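Side-chain contacts in double Glycine Motif Protease domain from AMS/PCAT Transporter (Lachnospiraceae bacterium C6A11, PDB 6MPZ), which probably cleaves leader peptides after a double-glycine motif as the C39-type cysteine peptidase domain of a peptide-secreting transporter: residues A33-Y38 against P92-W97; K111-N116 against E128-S133. All coordinates share one frame; numbering follows the deposited sequence.

Contact 1. Residues A33-Y38 against P92-W97; sequences AMVLAY and PCIIHW
P92 lies over the ring of Y38 where helix 27-38 meets the antiparallel sheet, the helix-on-sheet core expected of a papain-like (clan CA) C39 peptidase. The proline precedes strand 93-97 and follows a cis peptide bond. Its CD stands 3.6 Å from the centroid of the Y38 ring and 12° off the ring normal, a CH-pi contact made over the middle of the face. Proline suits this place because its CD hydrogens, next to the ring nitrogen, are slightly polarised and sit on a rigid frame; tyrosine offers a broad pi face. The Y38 ring is swung out with CG anti to the backbone N (chi1 174°), and its OH continues to a hydrogen bond with Q7 O. One helical turn earlier, V35 fills in beside the proline, CG2 to P92 CG at 4.3 Å.

C93 turns to the other side of the strand, where it packs on C138 and I140. I94 returns to the helix: although its CB does not aim straight at V35, with CG1 anti to the carbonyl carbon (chi1 -65°) it brings CG1 to 4.0 Å from V35 CG2, and CD1 lies at 4.1 Å from that same methyl. Two beta-branched residues therefore meet through one methyl of the valine, and both also rest on F141 of strand 137-142. Beyond I94 the strand leaves the helix. I95 packs on V103, while H96 lies against the backbone of the bound peptide, with its ND1 weakly hydrogen-bonded to H101 O.

Contact 2. Residues K111-N116 against E128-S133; sequences KYAYIN and EEFDRS
E129 O accepts the backbone S133 N at 2.9 Å, in the helical turn that sends F130 against A113 and I115. Here helix 127-133 folds back over the antiparallel sheet of the C39 peptidase: strand 112-117 pairs with strand 123-126, and the helix follows directly. Every second residue of the strand faces it, so A113 and I115 are the pair that touch, and the contact is wholly apolar. The small methyl of A113 lets the helix come close: its CB is 3.4 Å from F130 CD1, approaching the ring obliquely. With CG anti to the backbone N (chi1 -179°), the phenylalanine projects from the helix into the buried layer beneath it. A flat, wide side chain suits this position, since it meets several neighbours at once; F108 makes an edge-to-face pair with it, and I95 and L85 also pack there. D131 OD1, salt-bridged to K86 NZ, lies at the ring edge in its plane. I115 supplies the longer reach that alanine lacks, laying its CD1 at the edge of the ring, 4.0 Å from F130 CD1 and 4.1 Å from F130 CE1.

In the fold
Contacts 1 and 2 have centres 15 Å apart and follow one another along the chain, yet they meet in the same sheet. Strand 93-97 serves both: I94 packs on helix 27-38, whereas its neighbour I95 places CD1 3.6 Å from F130 CE1. W97 continues this second layer, its CH2 3.6 Å from I115 CD1. From the helix of contact 1, M34 SD comes within 3.4 Å of N116 CB. C27, H101 and D117 have the geometry of a Cys-His-Asp triad and probably form the catalytic centre; I115 of contact 2 touches this group, whereas contact 1 lies further along the helix that C27 begins. The bound 16P lies about 14 Å from the side chains of I94 and F130.

Contact 1. Residues A33-Y38 against P92-W97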
loop_
_atom_site.group_PDB
_atom_site.type_symbol
_atom_site.label_atom_id
_atom_site.label_comp_id
_atom_site.label_asym_id
_atom_site.label_seq_id
_atom_site.Cartn_x
_atom_site.Cartn_y
_atom_site.Cartn_z
ATOM N N ALA A 33 4.988 -4.766 -4.476
ATOM C CA ALA A 33 6.336 -4.908 -5.083
ATOM C C ALA A 33 7.194 -3.682 -4.731
ATOM O O ALA A 33 8.338 -3.827 -4.265
ATOM C CB ALA A 33 6.244 -5.132 -6.607
ATOM N N MET A 34 6.594 -2.493 -4.878
ATOM C CA MET A 34 7.189 -1.204 -4.449
ATOM C C MET A 34 7.547 -1.177 -2.979
ATOM O O MET A 34 8.647 -0.707 -2.648
ATOM C CB MET A 34 6.268 -0.033 -4.774
ATOM C CG MET A 34 6.185 0.239 -6.220
ATOM S SD MET A 34 5.216 1.665 -6.840
ATOM C CE MET A 34 3.573 1.006 -6.896
ATOM N N VAL A 35 6.656 -1.662 -2.102
ATOM C CA VAL A 35 6.980 -1.759 -0.658
ATOM C C VAL A 35 8.162 -2.715 -0.398
ATOM O O VAL A 35 9.072 -2.385 0.355
ATOM C CB VAL A 35 5.770 -2.138 0.262
ATOM C CG1 VAL A 35 6.212 -2.308 1.717
ATOM C CG2 VAL A 35 4.701 -1.080 0.230
ATOM N N LEU A 36 8.135 -3.876 -1.027
ATOM C CA LEU A 36 9.255 -4.819 -0.988
ATOM C C LEU A 36 10.595 -4.215 -1.462
ATOM O O LEU A 36 11.633 -4.405 -0.819
ATOM C CB LEU A 36 8.911 -6.072 -1.807
ATOM C CG LEU A 36 7.832 -6.954 -1.129
ATOM C CD1 LEU A 36 7.230 -7.964 -2.123
ATOM C CD2 LEU A 36 8.392 -7.659 0.127
ATOM N N ALA A 37 10.541 -3.453 -2.558
ATOM C CA ALA A 37 11.705 -2.775 -3.111
ATOM C C ALA A 37 12.264 -1.702 -2.167
ATOM O O ALA A 37 13.465 -1.549 -2.092
ATOM C CB ALA A 37 11.361 -2.186 -4.477
ATOM N N TYR A 38 11.394 -0.995 -1.421
ATOM C CA TYR A 38 11.826 -0.023 -0.400
ATOM C C TYR A 38 12.691 -0.715 0.665
ATOM O O TYR A 38 13.700 -0.146 1.114
ATOM C CB TYR A 38 10.619 0.678 0.256
ATOM C CG TYR A 38 10.953 1.600 1.417
ATOM C CD1 TYR A 38 11.340 2.936 1.205
ATOM C CD2 TYR A 38 10.922 1.138 2.729
ATOM C CE1 TYR A 38 11.642 3.788 2.287
ATOM C CE2 TYR A 38 11.234 1.969 3.819
ATOM C CZ TYR A 38 11.616 3.273 3.611
ATOM O OH TYR A 38 11.876 4.059 4.716
ATOM N N PRO A 92 6.706 3.692 3.505
ATOM C CA PRO A 92 5.503 3.612 2.649
ATOM C C PRO A 92 4.426 2.709 3.281
ATOM O O PRO A 92 4.726 1.872 4.156
ATOM C CB PRO A 92 6.055 2.959 1.379
ATOM C CG PRO A 92 7.086 2.014 1.918
ATOM C CD PRO A 92 7.746 2.759 3.044
ATOM N N CYS A 93 3.208 2.900 2.851
ATOM C CA CYS A 93 2.063 2.061 3.243
ATOM C C CYS A 93 1.198 1.921 1.988
ATOM O O CYS A 93 1.331 2.733 1.029
ATOM C CB CYS A 93 1.229 2.690 4.400
ATOM S SG CYS A 93 0.526 4.348 4.060
ATOM N N ILE A 94 0.308 0.939 1.990
ATOM C CA ILE A 94 -0.589 0.733 0.857
ATOM C C ILE A 94 -1.968 1.195 1.290
ATOM O O ILE A 94 -2.403 0.870 2.404
ATOM C CB ILE A 94 -0.618 -0.772 0.396
ATOM C CG1 ILE A 94 0.769 -1.208 -0.146
ATOM C CG2 ILE A 94 -1.653 -0.957 -0.697
ATOM C CD1 ILE A 94 0.940 -2.681 -0.474
ATOM N N ILE A 95 -2.658 1.935 0.406
ATOM C CA ILE A 95 -3.953 2.448 0.718
ATOM C C ILE A 95 -4.935 2.109 -0.403
ATOM O O ILE A 95 -4.557 2.078 -1.587
ATOM C CB ILE A 95 -3.969 3.972 1.030
ATOM C CG1 ILE A 95 -3.547 4.830 -0.178
ATOM C CG2 ILE A 95 -3.103 4.261 2.216
ATOM C CD1 ILE A 95 -3.769 6.337 -0.044
ATOM N N HIS A 96 -6.180 1.844 0.017
ATOM C CA HIS A 96 -7.330 1.556 -0.855
ATOM C C HIS A 96 -7.814 2.903 -1.441
ATOM O O HIS A 96 -7.800 3.906 -0.752
ATOM C CB HIS A 96 -8.385 0.839 0.026
ATOM C CG HIS A 96 -9.522 0.202 -0.721
ATOM N ND1 HIS A 96 -9.364 -0.497 -1.899
ATOM C CD2 HIS A 96 -10.834 0.102 -0.406
ATOM C CE1 HIS A 96 -10.531 -0.952 -2.298
ATOM N NE2 HIS A 96 -11.438 -0.610 -1.406
ATOM N N TRP A 97 -8.206 2.923 -2.708
ATOM C CA TRP A 97 -8.348 4.172 -3.489
ATOM C C TRP A 97 -9.542 4.066 -4.427
ATOM O O TRP A 97 -9.576 3.168 -5.275
ATOM C CB TRP A 97 -7.062 4.383 -4.314
ATOM C CG TRP A 97 -6.817 5.745 -4.956
ATOM C CD1 TRP A 97 -6.985 6.083 -6.269
ATOM C CD2 TRP A 97 -6.299 6.914 -4.313
ATOM N NE1 TRP A 97 -6.593 7.391 -6.481
ATOM C CE2 TRP A 97 -6.186 7.927 -5.299
ATOM C CE3 TRP A 97 -5.925 7.208 -2.988
ATOM C CZ2 TRP A 97 -5.736 9.217 -5.000
ATOM C CZ3 TRP A 97 -5.463 8.494 -2.694
ATOM C CH2 TRP A 97 -5.391 9.482 -3.687
#

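Contact 2. Residues K111-N116 against E128-S133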
loop_
_atom_site.group_PDB
_atom_site.type_symbol
_atom_site.label_atom_id
_atom_site.label_comp_id
_atom_site.label_asym_id
_atom_site.label_seq_id
_atom_site.Cartn_x
_atom_site.Cartn_y
_atom_site.Cartn_z
ATOM N N LYS A 111 0.126 21.005 0.957
ATOM C CA LYS A 111 -1.231 20.695 0.566
ATOM C C LYS A 111 -1.318 19.459 -0.336
ATOM O O LYS A 111 -2.234 19.364 -1.148
ATOM C CB LYS A 111 -1.836 21.925 -0.118
ATOM C CG LYS A 111 -2.121 23.031 0.912
ATOM C CD LYS A 111 -1.031 24.072 1.080
ATOM C CE LYS A 111 -1.311 25.277 0.191
ATOM N NZ LYS A 111 -2.540 26.045 0.600
ATOM N N TYR A 112 -0.353 18.550 -0.210
ATOM C CA TYR A 112 -0.144 17.459 -1.204
ATOM C C TYR A 112 0.196 16.112 -0.539
ATOM O O TYR A 112 0.986 16.050 0.431
ATOM C CB TYR A 112 0.933 17.839 -2.254
ATOM C CG TYR A 112 0.475 18.951 -3.152
ATOM C CD1 TYR A 112 -0.421 18.701 -4.159
ATOM C CD2 TYR A 112 0.897 20.276 -2.958
ATOM C CE1 TYR A 112 -0.884 19.718 -4.981
ATOM C CE2 TYR A 112 0.388 21.301 -3.729
ATOM C CZ TYR A 112 -0.491 21.016 -4.752
ATOM O OH TYR A 112 -1.003 21.988 -5.570
ATOM N N ALA A 113 -0.413 15.060 -1.080
ATOM C CA ALA A 113 -0.060 13.669 -0.783
ATOM C C ALA A 113 0.797 13.131 -1.931
ATOM O O ALA A 113 0.527 13.411 -3.110
ATOM C CB ALA A 113 -1.321 12.824 -0.655
ATOM N N TYR A 114 1.821 12.367 -1.575
ATOM C CA TYR A 114 2.777 11.815 -2.543
ATOM C C TYR A 114 2.623 10.282 -2.649
ATOM O O TYR A 114 2.910 9.511 -1.696
ATOM C CB TYR A 114 4.203 12.227 -2.172
ATOM C CG TYR A 114 4.437 13.698 -2.383
ATOM C CD1 TYR A 114 4.012 14.630 -1.430
ATOM C CD2 TYR A 114 5.027 14.177 -3.561
ATOM C CE1 TYR A 114 4.207 16.005 -1.630
ATOM C CE2 TYR A 114 5.224 15.545 -3.764
ATOM C CZ TYR A 114 4.806 16.452 -2.804
ATOM O OH TYR A 114 4.998 17.780 -3.030
ATOM N N ILE A 115 2.230 9.869 -3.843
ATOM C CA ILE A 115 1.758 8.532 -4.139
ATOM C C ILE A 115 2.509 7.958 -5.355
ATOM O O ILE A 115 2.901 8.700 -6.262
ATOM C CB ILE A 115 0.233 8.633 -4.355
ATOM C CG1 ILE A 115 -0.459 8.755 -2.986
ATOM C CG2 ILE A 115 -0.332 7.497 -5.168
ATOM C CD1 ILE A 115 -1.871 9.220 -3.051
ATOM N N ASN A 116 2.775 6.657 -5.317
ATOM C CA ASN A 116 3.129 5.873 -6.526
ATOM C C ASN A 116 1.883 5.096 -6.875
ATOM O O ASN A 116 1.523 4.152 -6.189
ATOM C CB ASN A 116 4.320 4.927 -6.241
ATOM C CG ASN A 116 5.676 5.652 -6.245
ATOM O OD1 ASN A 116 5.759 6.830 -6.646
ATOM N ND2 ASN A 116 6.739 4.968 -5.754
ATOM N N GLU A 128 -7.479 17.846 -0.823
ATOM C CA GLU A 128 -8.945 17.747 -0.917
ATOM C C GLU A 128 -9.302 16.509 -1.712
ATOM O O GLU A 128 -10.153 15.717 -1.255
ATOM C CB GLU A 128 -9.602 19.016 -1.467
ATOM C CG GLU A 128 -9.052 19.470 -2.836
ATOM C CD GLU A 128 -9.674 18.835 -4.067
ATOM O OE1 GLU A 128 -10.742 18.197 -3.965
ATOM O OE2 GLU A 128 -9.045 18.971 -5.147
ATOM N N GLU A 129 -8.618 16.304 -2.851
ATOM C CA GLU A 129 -8.824 15.113 -3.667
ATOM C C GLU A 129 -8.338 13.848 -2.910
ATOM O O GLU A 129 -9.051 12.860 -2.845
ATOM C CB GLU A 129 -8.116 15.251 -5.003
ATOM C CG GLU A 129 -8.217 14.035 -5.911
ATOM C CD GLU A 129 -7.515 14.204 -7.231
ATOM O OE1 GLU A 129 -7.577 15.316 -7.766
ATOM O OE2 GLU A 129 -6.996 13.214 -7.800
ATOM N N PHE A 130 -7.168 13.906 -2.287
ATOM C CA PHE A 130 -6.730 12.797 -1.432
ATOM C C PHE A 130 -7.813 12.368 -0.476
ATOM O O PHE A 130 -8.184 11.202 -0.458
ATOM C CB PHE A 130 -5.492 13.138 -0.614
ATOM C CG PHE A 130 -5.022 12.000 0.255
ATOM C CD1 PHE A 130 -4.191 10.986 -0.275
ATOM C CD2 PHE A 130 -5.441 11.895 1.565
ATOM C CE1 PHE A 130 -3.759 9.931 0.519
ATOM C CE2 PHE A 130 -5.016 10.837 2.352
ATOM C CZ PHE A 130 -4.159 9.858 1.822
ATOM N N ASP A 131 -8.342 13.330 0.281
ATOM C CA ASP A 131 -9.366 13.069 1.298
ATOM C C ASP A 131 -10.605 12.376 0.736
ATOM O O ASP A 131 -11.173 11.522 1.420
ATOM C CB ASP A 131 -9.768 14.351 2.052
ATOM C CG ASP A 131 -8.647 14.894 2.986
ATOM O OD1 ASP A 131 -7.587 14.244 3.178
ATOM O OD2 ASP A 131 -8.822 15.990 3.556
ATOM N N ARG A 132 -11.030 12.694 -0.500
ATOM C CA ARG A 132 -12.173 11.956 -1.079
ATOM C C ARG A 132 -11.827 10.593 -1.690
ATOM O O ARG A 132 -12.668 9.703 -1.677
ATOM C CB ARG A 132 -12.989 12.805 -2.042
ATOM C CG ARG A 132 -12.356 13.270 -3.321
ATOM C CD ARG A 132 -13.384 13.822 -4.321
ATOM N NE ARG A 132 -13.393 15.299 -4.344
ATOM C CZ ARG A 132 -12.530 16.079 -4.997
ATOM N NH1 ARG A 132 -11.637 15.569 -5.833
ATOM N NH2 ARG A 132 -12.690 17.399 -4.906
ATOM N N SER A 133 -10.607 10.439 -2.200
ATOM C CA SER A 133 -10.157 9.223 -2.889
ATOM C C SER A 133 -9.687 8.098 -1.927
ATOM O O SER A 133 -9.968 6.902 -2.155
ATOM C CB SER A 133 -9.021 9.537 -3.866
ATOM O OG SER A 133 -9.506 10.299 -4.935
#